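Local coordinates for protein glycinin (Glycine max, PDB 1OD5) that probably serves as a seed storage protein, a homohexameric 11S globulin laid down as a nutrient reserve and source of sulfur-containing amino acids, at residues Ser47-Asn52 against Ser144-Ser149; Leu56-Tyr61 against Tyr163-Pro168; Gly75-Ala80 against Leu122-Gly127; His110-His115 against Ile325-Leu330. One frame throughout, in Å; residues are numbered along the deposited sequence.

In the fold
All four contacts belong to the N-terminal cupin half of the subunit or, for contact 4, to its junction with the residues that follow. Contacts 1 to 3 are buried. Contacts 1 and 2 combine apolar packing with polar bonds at a carbonate ion, which Arg49 of the first and His57 of the second both bind; contact 3 is apolar, side chains of two facing sheets meeting without a hydrogen bond. Contact 4 is only partly buried and relies on charge, carbonyls and water beside a third subunit. Its strand 108-117 neighbours strand 74-79 of contact 3 in one sheet, Ile77 N probably bonding Arg114 O at 2.9 Å. Contacts 2, 3 and 4 also touch a second subunit.

Contact 1: Ser47-Asn52 against Ser144-Ser149; sequences SKRTLN and SLLDTS. With CO3 (carbonate ion), chain C.
Ser47 and Ser144 face each other as an antiparallel hydrogen-bonded pair, and the long side chain of Arg49 reaches back over them. Both rungs are made: Ser47 N to Ser144 O at 3.0 Å, and Ser144 N to Ser47 O at 2.8 Å, the latter nearly straight at 170°. The Arg49 guanidinium rests with one face over Ser144, whose CB stands 3.8 Å from its plane, nearer the margin of the flat group than its middle. Leu146 CD2 lies against NH2 of Arg49 at 3.6 Å. An extended run from CG to NE carries the group this far, and NH1 gives a weak bond of 3.1 Å to O2 of the carbonate. A second weak bond, 3.4 Å, runs from Arg49 NE to Ser47 OG, which chi1 of 172° places within its reach. A leucine in place of Arg49 would probably cost the carbonate the weak NH1 bond and a positive charge, and leave Ser47 OG without NE. Ser144 OG itself is bonded to Gln66 of strand 66-72. Strand 45-51 runs between strands 27-31 and 140-146 in the sheet, with Tyr130 of strand 130-134 packed on Arg49.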
loop_
_atom_site.group_PDB
_atom_site.type_symbol
_atom_site.label_atom_id
_atom_site.label_comp_id
_atom_site.label_asym_id
_atom_site.label_seq_id
_atom_site.Cartn_x
_atom_site.Cartn_y
_atom_site.Cartn_z
ATOM N N SER A 47 25.396 1.243 -22.198
ATOM C CA SER A 47 26.826 1.408 -22.008
ATOM C C SER A 47 27.492 0.080 -21.685
ATOM O O SER A 47 27.026 -0.595 -20.791
ATOM C CB SER A 47 26.990 2.387 -20.891
ATOM O OG SER A 47 28.334 2.477 -20.502
ATOM N N LYS A 48 28.526 -0.385 -22.366
ATOM C CA LYS A 48 29.220 -1.632 -22.102
ATOM C C LYS A 48 30.504 -1.320 -21.383
ATOM O O LYS A 48 31.392 -0.716 -21.968
ATOM C CB LYS A 48 29.574 -2.357 -23.386
ATOM C CG LYS A 48 30.555 -3.495 -23.147
ATOM C CD LYS A 48 31.217 -4.037 -24.380
ATOM C CE LYS A 48 30.258 -4.934 -25.117
ATOM N NZ LYS A 48 30.986 -5.743 -26.093
ATOM N N ARG A 49 30.671 -1.711 -20.127
ATOM C CA ARG A 49 31.897 -1.428 -19.404
ATOM C C ARG A 49 32.784 -2.652 -19.309
ATOM O O ARG A 49 32.291 -3.781 -19.221
ATOM C CB ARG A 49 31.541 -0.950 -18.043
ATOM C CG ARG A 49 30.704 0.290 -18.242
ATOM C CD ARG A 49 29.883 0.605 -17.023
ATOM N NE ARG A 49 29.089 1.780 -17.283
ATOM C CZ ARG A 49 28.067 2.124 -16.524
ATOM N NH1 ARG A 49 27.719 1.402 -15.480
ATOM N NH2 ARG A 49 27.363 3.209 -16.807
ATOM N N THR A 50 34.102 -2.417 -19.308
ATOM C CA THR A 50 35.088 -3.492 -19.232
ATOM C C THR A 50 36.110 -3.091 -18.192
ATOM O O THR A 50 36.564 -1.950 -18.169
ATOM C CB THR A 50 35.795 -3.714 -20.579
ATOM O OG1 THR A 50 34.818 -4.192 -21.482
ATOM C CG2 THR A 50 36.880 -4.763 -20.534
ATOM N N LEU A 51 36.378 -3.987 -17.241
ATOM C CA LEU A 51 37.352 -3.705 -16.222
ATOM C C LEU A 51 38.400 -4.751 -16.443
ATOM O O LEU A 51 38.139 -5.961 -16.426
ATOM C CB LEU A 51 36.844 -3.892 -14.804
ATOM C CG LEU A 51 35.655 -3.101 -14.317
ATOM C CD1 LEU A 51 34.394 -3.832 -14.656
ATOM C CD2 LEU A 51 35.667 -2.999 -12.821
ATOM N N ASN A 52 39.609 -4.310 -16.726
ATOM C CA ASN A 52 40.651 -5.295 -16.912
ATOM C C ASN A 52 41.067 -5.851 -15.537
ATOM O O ASN A 52 40.508 -5.441 -14.505
ATOM C CB ASN A 52 41.799 -4.606 -17.668
ATOM C CG ASN A 52 41.389 -4.078 -19.047
ATOM O OD1 ASN A 52 41.733 -2.958 -19.446
ATOM N ND2 ASN A 52 40.631 -4.845 -19.830
ATOM N N SER A 144 25.226 -2.165 -19.283
ATOM C CA SER A 144 24.342 -1.422 -18.429
ATOM C C SER A 144 23.264 -0.660 -19.145
ATOM O O SER A 144 23.594 0.077 -20.055
ATOM C CB SER A 144 25.216 -0.515 -17.666
ATOM O OG SER A 144 24.510 0.353 -16.812
ATOM N N LEU A 145 21.993 -0.786 -18.761
ATOM C CA LEU A 145 20.873 -0.092 -19.347
ATOM C C LEU A 145 20.719 1.132 -18.490
ATOM O O LEU A 145 20.375 0.992 -17.328
ATOM C CB LEU A 145 19.672 -0.977 -19.242
ATOM C CG LEU A 145 18.272 -0.739 -19.842
ATOM C CD1 LEU A 145 17.547 0.394 -19.135
ATOM C CD2 LEU A 145 18.435 -0.515 -21.330
ATOM N N LEU A 146 20.971 2.341 -18.983
ATOM C CA LEU A 146 20.832 3.553 -18.209
ATOM C C LEU A 146 19.419 4.001 -18.499
ATOM O O LEU A 146 19.095 4.321 -19.632
ATOM C CB LEU A 146 21.836 4.598 -18.681
ATOM C CG LEU A 146 23.278 4.239 -19.066
ATOM C CD1 LEU A 146 24.071 5.521 -19.145
ATOM C CD2 LEU A 146 23.945 3.391 -18.031
ATOM N N ASP A 147 18.517 4.024 -17.533
ATOM C CA ASP A 147 17.135 4.404 -17.803
ATOM C C ASP A 147 16.905 5.873 -17.544
ATOM O O ASP A 147 16.311 6.285 -16.558
ATOM C CB ASP A 147 16.288 3.497 -16.935
ATOM C CG ASP A 147 14.800 3.585 -17.138
ATOM O OD1 ASP A 147 14.322 3.895 -18.234
ATOM O OD2 ASP A 147 14.130 3.335 -16.145
ATOM N N THR A 148 17.367 6.685 -18.499
ATOM C CA THR A 148 17.275 8.128 -18.397
ATOM C C THR A 148 15.864 8.643 -18.417
ATOM O O THR A 148 15.620 9.713 -17.872
ATOM C CB THR A 148 18.114 8.729 -19.524
ATOM O OG1 THR A 148 17.638 8.155 -20.715
ATOM C CG2 THR A 148 19.595 8.399 -19.419
ATOM N N SER A 149 14.902 7.924 -18.980
ATOM C CA SER A 149 13.545 8.422 -18.958
ATOM C C SER A 149 12.805 8.108 -17.633
ATOM O O SER A 149 11.633 8.458 -17.453
ATOM C CB SER A 149 12.766 7.824 -20.128
ATOM O OG SER A 149 12.558 6.412 -20.037
HETATM C C CO3 C . 30.575 -0.825 -13.398
HETATM O O1 CO3 C . 30.494 -1.941 -13.906
HETATM O O2 CO3 C . 29.684 -0.015 -13.589
HETATM O O3 CO3 C . 31.528 -0.519 -12.695
#

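Contact 2: Leu56-Tyr61 against Tyr163-Pro168; sequences LHLPSY and YLAGNP. With CO3 (carbonate ion), chain C.
His57 bridges a carbonate ion and Tyr163 in the N-terminal cupin barrel, where strand 55-61 pairs with strand 162-163. Its ring works from both nitrogens: ND1 gives a 2.7 Å bond to carbonate O3, while NE2 donates to Tyr163 OH at 2.9 Å. The rings meet rim to rim, planes at 39°. With CG opposite the backbone N, chi1 of 178° carries the imidazole away from the strand, where its two nitrogens meet the two partners. An alanine at His57 would probably leave carbonate O3 and the tyrosine hydroxyl without this link between them. Thr132 and Tyr130 also bond the carbonate.

Behind this shell, the phenol is held by two further contacts. Glu171 takes part in a hydrogen bond with its OH, and Ser60 CB makes a CH-pi contact over one face, 3.9 Å from the ring centroid. Ser60 and Tyr163 form an antiparallel non-hydrogen-bonded pair.

Farther out the loop folds over the strand: Leu58 CD1 packs on Ala165 CB at 4.1 Å, and Leu164 CD2 meets the edge of the Tyr61 ring, 4.0 Å from its CE1. The second subunit stacks its Trp383 on Tyr61. Past the pair, Leu164 N donates to Pro59 O at 3.0 Å, almost straight at 179°.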
loop_
_atom_site.group_PDB
_atom_site.type_symbol
_atom_site.label_atom_id
_atom_site.label_comp_id
_atom_site.label_asym_id
_atom_site.label_seq_id
_atom_site.Cartn_x
_atom_site.Cartn_y
_atom_site.Cartn_z
ATOM N N LEU A 56 39.591 -1.149 -11.052
ATOM C CA LEU A 56 38.756 -0.424 -10.101
ATOM C C LEU A 56 37.917 0.675 -10.789
ATOM O O LEU A 56 38.508 1.694 -11.139
ATOM C CB LEU A 56 39.642 0.269 -9.048
ATOM C CG LEU A 56 39.179 0.750 -7.650
ATOM C CD1 LEU A 56 39.989 1.990 -7.312
ATOM C CD2 LEU A 56 37.720 1.157 -7.585
ATOM N N HIS A 57 36.585 0.597 -10.997
ATOM C CA HIS A 57 35.849 1.691 -11.611
ATOM C C HIS A 57 35.602 2.620 -10.418
ATOM O O HIS A 57 34.961 2.264 -9.433
ATOM C CB HIS A 57 34.567 1.136 -12.230
ATOM C CG HIS A 57 33.618 2.137 -12.897
ATOM N ND1 HIS A 57 32.475 1.841 -13.509
ATOM C CD2 HIS A 57 33.770 3.493 -12.979
ATOM C CE1 HIS A 57 31.929 2.932 -13.942
ATOM N NE2 HIS A 57 32.719 3.916 -13.613
ATOM N N LEU A 58 36.158 3.829 -10.480
ATOM C CA LEU A 58 36.078 4.826 -9.417
ATOM C C LEU A 58 34.699 5.261 -8.983
ATOM O O LEU A 58 33.794 5.220 -9.802
ATOM C CB LEU A 58 36.881 6.092 -9.816
ATOM C CG LEU A 58 38.379 5.958 -10.129
ATOM C CD1 LEU A 58 38.934 7.336 -10.332
ATOM C CD2 LEU A 58 39.181 5.368 -8.986
ATOM N N PRO A 59 34.460 5.659 -7.727
ATOM C CA PRO A 59 33.116 5.878 -7.191
ATOM C C PRO A 59 32.324 6.888 -8.009
ATOM O O PRO A 59 32.872 7.938 -8.303
ATOM C CB PRO A 59 33.340 6.342 -5.775
ATOM C CG PRO A 59 34.696 5.770 -5.432
ATOM C CD PRO A 59 35.478 5.908 -6.714
ATOM N N SER A 60 31.078 6.608 -8.390
ATOM C CA SER A 60 30.227 7.520 -9.165
ATOM C C SER A 60 28.733 7.281 -8.955
ATOM O O SER A 60 28.319 6.190 -8.541
ATOM C CB SER A 60 30.454 7.373 -10.663
ATOM O OG SER A 60 30.085 6.090 -11.154
ATOM N N TYR A 61 27.911 8.297 -9.242
ATOM C CA TYR A 61 26.463 8.175 -9.139
ATOM C C TYR A 61 25.792 8.862 -10.327
ATOM O O TYR A 61 26.410 9.672 -11.023
ATOM C CB TYR A 61 25.956 8.791 -7.857
ATOM C CG TYR A 61 26.295 10.229 -7.569
ATOM C CD1 TYR A 61 27.488 10.580 -6.944
ATOM C CD2 TYR A 61 25.362 11.193 -7.899
ATOM C CE1 TYR A 61 27.742 11.921 -6.636
ATOM C CE2 TYR A 61 25.609 12.527 -7.593
ATOM C CZ TYR A 61 26.786 12.873 -6.968
ATOM O OH TYR A 61 26.979 14.181 -6.664
ATOM N N TYR A 163 31.275 11.773 -10.908
ATOM C CA TYR A 163 32.392 11.062 -10.308
ATOM C C TYR A 163 32.888 11.712 -9.033
ATOM O O TYR A 163 32.949 12.936 -8.967
ATOM C CB TYR A 163 33.548 10.977 -11.290
ATOM C CG TYR A 163 33.349 9.801 -12.219
ATOM C CD1 TYR A 163 32.720 9.981 -13.448
ATOM C CD2 TYR A 163 33.790 8.539 -11.843
ATOM C CE1 TYR A 163 32.544 8.892 -14.293
ATOM C CE2 TYR A 163 33.612 7.445 -12.692
ATOM C CZ TYR A 163 32.991 7.641 -13.905
ATOM O OH TYR A 163 32.841 6.587 -14.750
ATOM N N LEU A 164 33.204 10.917 -7.993
ATOM C CA LEU A 164 33.698 11.453 -6.732
ATOM C C LEU A 164 35.212 11.508 -6.718
ATOM O O LEU A 164 35.784 12.186 -5.873
ATOM C CB LEU A 164 33.167 10.600 -5.580
ATOM C CG LEU A 164 31.649 10.671 -5.373
ATOM C CD1 LEU A 164 31.213 9.509 -4.518
ATOM C CD2 LEU A 164 31.259 11.985 -4.716
ATOM N N ALA A 165 35.883 10.850 -7.667
ATOM C CA ALA A 165 37.338 10.844 -7.799
ATOM C C ALA A 165 37.775 10.804 -9.265
ATOM O O ALA A 165 36.945 10.574 -10.144
ATOM C CB ALA A 165 37.931 9.632 -7.146
ATOM N N GLY A 166 39.061 11.045 -9.579
ATOM C CA GLY A 166 39.611 11.017 -10.951
ATOM C C GLY A 166 39.233 12.131 -11.934
ATOM O O GLY A 166 38.626 13.136 -11.565
ATOM N N ASN A 167 39.668 11.993 -13.197
ATOM C CA ASN A 167 39.328 12.965 -14.233
ATOM C C ASN A 167 38.788 12.126 -15.349
ATOM O O ASN A 167 39.525 11.410 -16.027
ATOM C CB ASN A 167 40.497 13.732 -14.814
ATOM C CG ASN A 167 41.064 14.647 -13.758
ATOM O OD1 ASN A 167 42.166 14.390 -13.269
ATOM N ND2 ASN A 167 40.348 15.700 -13.340
ATOM N N PRO A 168 37.484 12.115 -15.524
ATOM C CA PRO A 168 36.864 11.256 -16.495
ATOM C C PRO A 168 36.622 11.909 -17.849
ATOM O O PRO A 168 36.443 13.122 -17.973
ATOM C CB PRO A 168 35.594 10.852 -15.816
ATOM C CG PRO A 168 35.143 12.171 -15.195
ATOM C CD PRO A 168 36.469 12.694 -14.632
HETATM C C CO3 C . 30.575 -0.825 -13.398
HETATM O O1 CO3 C . 30.494 -1.941 -13.906
HETATM O O2 CO3 C . 29.684 -0.015 -13.589
HETATM O O3 CO3 C . 31.528 -0.519 -12.695
#

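Contact 3: Gly75-Ala80 against Leu122-Gly127; sequences GAIGFA and LVIPPG
Ile77 and Phe79 project from strand 74-79 toward Leu122, Ile124 and Pro125, closing part of the apolar interior of the N-terminal cupin barrel. The two strands belong to different sheets of this double-layered beta fold: their short segments run roughly the same way, 28° apart, with axes 9.9 Å from each other at closest. No hydrogen bond joins them, so the contact consists of side-chain packing across the layers.

Aliphatic contacts come first. Ile77 and Leu122 reach for each other tip to tip, Ile77 CG2 lying 3.5 Å from Leu122 CD2. With CG1 of Ile77 opposite the backbone N (chi1 -179°) and the chain extended, its CD1 reaches Ile124 CD1 at 3.6 Å. Leu122 CD2 also lies 3.6 Å from Ile77 CD1, so this one methyl meets two branches of the isoleucine, and Ile124 CD1 is shared between Ile77 and the aromatic ring beside it.

Aromatic contacts follow. Phe79 crosses Ile124 obliquely, CE2 approaching Ile124 CD1 to 3.6 Å, and it crosses Pro125 at about a right angle. Tyr130 of strand 130-134 packs on Ile77, Phe79 and Ile124, and Ile68 of strand 66-72 also touches Ile124, so both sheets supply the surrounding wall. On the outer side of strand 120-124, Val123 turns away to Leu361 and Phe364 of helix 361-364. A main-chain oxygen also borders the aromatic group: Phe79 CZ is 3.6 Å from Val123 O.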
loop_
_atom_site.group_PDB
_atom_site.type_symbol
_atom_site.label_atom_id
_atom_site.label_comp_id
_atom_site.label_asym_id
_atom_site.label_seq_id
_atom_site.Cartn_x
_atom_site.Cartn_y
_atom_site.Cartn_z
ATOM N N GLY A 75 33.567 -10.063 -9.773
ATOM C CA GLY A 75 34.147 -8.954 -9.043
ATOM C C GLY A 75 33.299 -8.622 -7.849
ATOM O O GLY A 75 32.369 -9.336 -7.525
ATOM N N ALA A 76 33.659 -7.519 -7.228
ATOM C CA ALA A 76 32.979 -7.009 -6.064
ATOM C C ALA A 76 32.459 -5.605 -6.344
ATOM O O ALA A 76 33.029 -4.852 -7.122
ATOM C CB ALA A 76 33.951 -6.950 -4.893
ATOM N N ILE A 77 31.301 -5.286 -5.784
ATOM C CA ILE A 77 30.700 -3.991 -5.913
ATOM C C ILE A 77 30.446 -3.516 -4.481
ATOM O O ILE A 77 30.265 -4.315 -3.559
ATOM C CB ILE A 77 29.387 -4.098 -6.784
ATOM C CG1 ILE A 77 28.791 -2.690 -6.911
ATOM C CG2 ILE A 77 28.367 -5.068 -6.196
ATOM C CD1 ILE A 77 27.671 -2.612 -7.948
ATOM N N GLY A 78 30.487 -2.207 -4.271
ATOM C CA GLY A 78 30.258 -1.634 -2.973
ATOM C C GLY A 78 29.441 -0.384 -3.154
ATOM O O GLY A 78 29.779 0.447 -3.984
ATOM N N PHE A 79 28.337 -0.206 -2.445
ATOM C CA PHE A 79 27.515 0.977 -2.583
ATOM C C PHE A 79 27.768 1.852 -1.377
ATOM O O PHE A 79 28.389 1.395 -0.419
ATOM C CB PHE A 79 26.064 0.608 -2.610
ATOM C CG PHE A 79 25.664 -0.247 -3.789
ATOM C CD1 PHE A 79 25.853 -1.619 -3.769
ATOM C CD2 PHE A 79 25.085 0.348 -4.907
ATOM C CE1 PHE A 79 25.462 -2.395 -4.867
ATOM C CE2 PHE A 79 24.697 -0.439 -5.994
ATOM C CZ PHE A 79 24.887 -1.811 -5.980
ATOM N N ALA A 80 27.351 3.110 -1.369
ATOM C CA ALA A 80 27.563 3.942 -0.201
ATOM C C ALA A 80 26.186 4.535 0.031
ATOM O O ALA A 80 25.791 5.516 -0.591
ATOM C CB ALA A 80 28.556 5.075 -0.454
ATOM N N LEU A 122 22.638 -6.463 -11.718
ATOM C CA LEU A 122 22.835 -5.604 -10.589
ATOM C C LEU A 122 22.048 -4.356 -10.831
ATOM O O LEU A 122 21.896 -3.924 -11.954
ATOM C CB LEU A 122 24.276 -5.215 -10.400
ATOM C CG LEU A 122 25.212 -6.296 -9.917
ATOM C CD1 LEU A 122 26.039 -6.815 -11.062
ATOM C CD2 LEU A 122 26.154 -5.720 -8.879
ATOM N N VAL A 123 21.508 -3.759 -9.786
ATOM C CA VAL A 123 20.722 -2.548 -9.920
ATOM C C VAL A 123 21.451 -1.521 -9.086
ATOM O O VAL A 123 21.870 -1.800 -7.965
ATOM C CB VAL A 123 19.277 -2.807 -9.396
ATOM C CG1 VAL A 123 18.345 -1.632 -9.627
ATOM C CG2 VAL A 123 18.706 -3.995 -10.182
ATOM N N ILE A 124 21.689 -0.353 -9.675
ATOM C CA ILE A 124 22.359 0.741 -9.005
ATOM C C ILE A 124 21.248 1.751 -8.798
ATOM O O ILE A 124 20.589 2.161 -9.758
ATOM C CB ILE A 124 23.449 1.364 -9.886
ATOM C CG1 ILE A 124 24.365 0.296 -10.477
ATOM C CG2 ILE A 124 24.207 2.387 -9.039
ATOM C CD1 ILE A 124 25.209 -0.541 -9.507
ATOM N N PRO A 125 20.946 2.141 -7.561
ATOM C CA PRO A 125 19.938 3.146 -7.263
ATOM C C PRO A 125 20.269 4.567 -7.740
ATOM O O PRO A 125 21.448 4.935 -7.761
ATOM C CB PRO A 125 19.797 3.005 -5.750
ATOM C CG PRO A 125 20.270 1.605 -5.445
ATOM C CD PRO A 125 21.449 1.507 -6.344
ATOM N N PRO A 126 19.280 5.436 -8.055
ATOM C CA PRO A 126 19.465 6.854 -8.245
ATOM C C PRO A 126 20.203 7.559 -7.149
ATOM O O PRO A 126 19.798 7.437 -6.007
ATOM C CB PRO A 126 18.102 7.436 -8.385
ATOM C CG PRO A 126 17.318 6.318 -8.936
ATOM C CD PRO A 126 17.854 5.144 -8.146
ATOM N N GLY A 127 21.321 8.217 -7.462
ATOM C CA GLY A 127 22.093 9.014 -6.528
ATOM C C GLY A 127 22.946 8.330 -5.522
ATOM O O GLY A 127 23.525 9.029 -4.695
#

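Contact 4: His110-His115 against Ile325-Leu330; sequences HQKIRH and ICTMKL
The backbones of His110-His115 and Ile325-Leu330 approach without forming a beta bridge, Lys112 and Thr327 lying nearest opposite one another with their CA atoms 7.3 Å apart. Arg114 reaches across to the loop at Met328 and Leu330. Its chain bends at chi3 (-141°), turning the guanidinium so that the edge faces the loop: Met328 O lies in its plane, 2.8 Å from NH2, in a hydrogen bond that is weak because the angle is 119°. The Leu330 methyl CD2 abuts the same NH2 of Arg114 at 3.6 Å. Over one face of the guanidinium, toward its border, Lys112 CD stands 4.2 Å from the plane, so the lysine's aliphatic stem runs past the arginine.

Lys112 is extended throughout and crosses Thr327 at about a right angle, its CD 3.8 Å from Thr327 OG1. Beyond that crossing, a water accepts from Lys112 NZ at 3.1 Å and donates to Thr327 O at 2.6 Å. The polar ends have a further mate across the subunit boundary: Asp341 of the third subunit forms a salt bridge with Lys112 NZ and a hydrogen bond with Thr327 OG1. On the barrel side, Phe79 and Phe81 pack against both Arg114 and Leu330.

Cys326, in the same loop, is joined by a disulfide to Cys84. This is the link that in 11S globulins ties the acidic to the basic chain; here it holds the loop leading to strand 331-333 beside the N-terminal cupin barrel.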
loop_
_atom_site.group_PDB
_atom_site.type_symbol
_atom_site.label_atom_id
_atom_site.label_comp_id
_atom_site.label_asym_id
_atom_site.label_seq_id
_atom_site.Cartn_x
_atom_site.Cartn_y
_atom_site.Cartn_z
ATOM N N HIS A 110 33.812 -0.243 6.828
ATOM C CA HIS A 110 33.086 0.227 5.661
ATOM C C HIS A 110 31.778 -0.511 5.497
ATOM O O HIS A 110 31.553 -1.497 6.209
ATOM C CB HIS A 110 33.872 -0.007 4.389
ATOM C CG HIS A 110 34.347 -1.414 4.105
ATOM N ND1 HIS A 110 33.700 -2.387 3.515
ATOM C CD2 HIS A 110 35.627 -1.848 4.341
ATOM C CE1 HIS A 110 34.510 -3.394 3.366
ATOM N NE2 HIS A 110 35.671 -3.056 3.865
ATOM N N GLN A 111 30.956 -0.140 4.521
ATOM C CA GLN A 111 29.698 -0.833 4.322
ATOM C C GLN A 111 29.843 -2.184 3.651
ATOM O O GLN A 111 30.916 -2.560 3.198
ATOM C CB GLN A 111 28.739 0.048 3.515
ATOM C CG GLN A 111 28.332 1.210 4.394
ATOM C CD GLN A 111 27.316 2.135 3.784
ATOM O OE1 GLN A 111 26.677 1.795 2.811
ATOM N NE2 GLN A 111 27.136 3.316 4.347
ATOM N N LYS A 112 28.765 -2.976 3.595
ATOM C CA LYS A 112 28.774 -4.314 3.010
ATOM C C LYS A 112 29.375 -4.419 1.605
ATOM O O LYS A 112 29.150 -3.543 0.774
ATOM C CB LYS A 112 27.312 -4.805 3.025
ATOM C CG LYS A 112 27.140 -6.156 2.352
ATOM C CD LYS A 112 25.700 -6.617 2.255
ATOM C CE LYS A 112 25.825 -7.983 1.557
ATOM N NZ LYS A 112 24.546 -8.669 1.558
ATOM N N ILE A 113 30.184 -5.453 1.335
ATOM C CA ILE A 113 30.790 -5.682 0.025
ATOM C C ILE A 113 29.929 -6.766 -0.594
ATOM O O ILE A 113 29.642 -7.758 0.082
ATOM C CB ILE A 113 32.253 -6.215 0.139
ATOM C CG1 ILE A 113 33.102 -5.161 0.781
ATOM C CG2 ILE A 113 32.843 -6.585 -1.221
ATOM C CD1 ILE A 113 33.257 -3.901 -0.067
ATOM N N ARG A 114 29.468 -6.617 -1.846
ATOM C CA ARG A 114 28.669 -7.642 -2.511
ATOM C C ARG A 114 29.560 -8.238 -3.591
ATOM O O ARG A 114 30.416 -7.535 -4.129
ATOM C CB ARG A 114 27.414 -7.018 -3.114
ATOM C CG ARG A 114 26.612 -6.377 -1.985
ATOM C CD ARG A 114 25.467 -5.400 -2.322
ATOM N NE ARG A 114 25.523 -4.324 -1.332
ATOM C CZ ARG A 114 24.462 -3.792 -0.740
ATOM N NH1 ARG A 114 24.643 -2.820 0.147
ATOM N NH2 ARG A 114 23.238 -4.206 -1.021
ATOM N N HIS A 115 29.462 -9.539 -3.868
ATOM C CA HIS A 115 30.256 -10.192 -4.889
ATOM C C HIS A 115 29.386 -10.552 -6.075
ATOM O O HIS A 115 28.205 -10.858 -5.922
ATOM C CB HIS A 115 30.889 -11.473 -4.367
ATOM C CG HIS A 115 32.067 -11.193 -3.453
ATOM N ND1 HIS A 115 33.325 -11.557 -3.647
ATOM C CD2 HIS A 115 32.021 -10.456 -2.292
ATOM C CE1 HIS A 115 34.043 -11.066 -2.669
ATOM N NE2 HIS A 115 33.247 -10.403 -1.856
ATOM N N ILE A 325 16.746 -1.585 5.247
ATOM C CA ILE A 325 17.124 -0.667 4.208
ATOM C C ILE A 325 18.593 -0.496 3.867
ATOM O O ILE A 325 18.934 -0.459 2.686
ATOM C CB ILE A 325 16.405 0.650 4.626
ATOM C CG1 ILE A 325 16.451 1.561 3.424
ATOM C CG2 ILE A 325 16.971 1.272 5.897
ATOM C CD1 ILE A 325 15.386 1.028 2.426
ATOM N N CYS A 326 19.475 -0.432 4.855
ATOM C CA CYS A 326 20.887 -0.277 4.586
ATOM C C CYS A 326 21.579 -1.488 4.000
ATOM O O CYS A 326 22.725 -1.392 3.543
ATOM C CB CYS A 326 21.597 0.080 5.851
ATOM S SG CYS A 326 20.904 1.612 6.466
ATOM N N THR A 327 20.878 -2.632 3.989
ATOM C CA THR A 327 21.481 -3.852 3.484
ATOM C C THR A 327 20.664 -4.572 2.390
ATOM O O THR A 327 20.993 -5.705 2.023
ATOM C CB THR A 327 21.793 -4.648 4.842
ATOM O OG1 THR A 327 23.086 -5.246 4.662
ATOM C CG2 THR A 327 20.681 -5.610 5.268
ATOM N N MET A 328 19.632 -3.866 1.836
ATOM C CA MET A 328 18.730 -4.271 0.741
ATOM C C MET A 328 19.391 -5.044 -0.421
ATOM O O MET A 328 20.473 -4.655 -0.864
ATOM C CB MET A 328 18.091 -2.971 0.256
ATOM C CG MET A 328 17.749 -2.802 -1.228
ATOM S SD MET A 328 17.300 -1.111 -1.695
ATOM C CE MET A 328 15.628 -1.233 -1.105
ATOM N N LYS A 329 18.794 -6.123 -0.962
ATOM C CA LYS A 329 19.392 -6.889 -2.039
ATOM C C LYS A 329 19.358 -6.124 -3.368
ATOM O O LYS A 329 18.321 -5.632 -3.823
ATOM C CB LYS A 329 18.649 -8.191 -2.138
ATOM C CG LYS A 329 19.386 -9.244 -2.930
ATOM C CD LYS A 329 18.513 -10.478 -2.878
ATOM C CE LYS A 329 18.921 -11.606 -3.804
ATOM N NZ LYS A 329 20.314 -12.012 -3.660
ATOM N N LEU A 330 20.538 -5.960 -3.973
ATOM C CA LEU A 330 20.667 -5.243 -5.229
ATOM C C LEU A 330 21.192 -6.089 -6.377
ATOM O O LEU A 330 21.492 -5.567 -7.449
ATOM C CB LEU A 330 21.580 -4.031 -4.999
ATOM C CG LEU A 330 21.035 -2.621 -4.783
ATOM C CD1 LEU A 330 19.514 -2.598 -4.794
ATOM C CD2 LEU A 330 21.612 -2.108 -3.517
HETATM O O HOH W 1 21.567 -8.082 1.142
#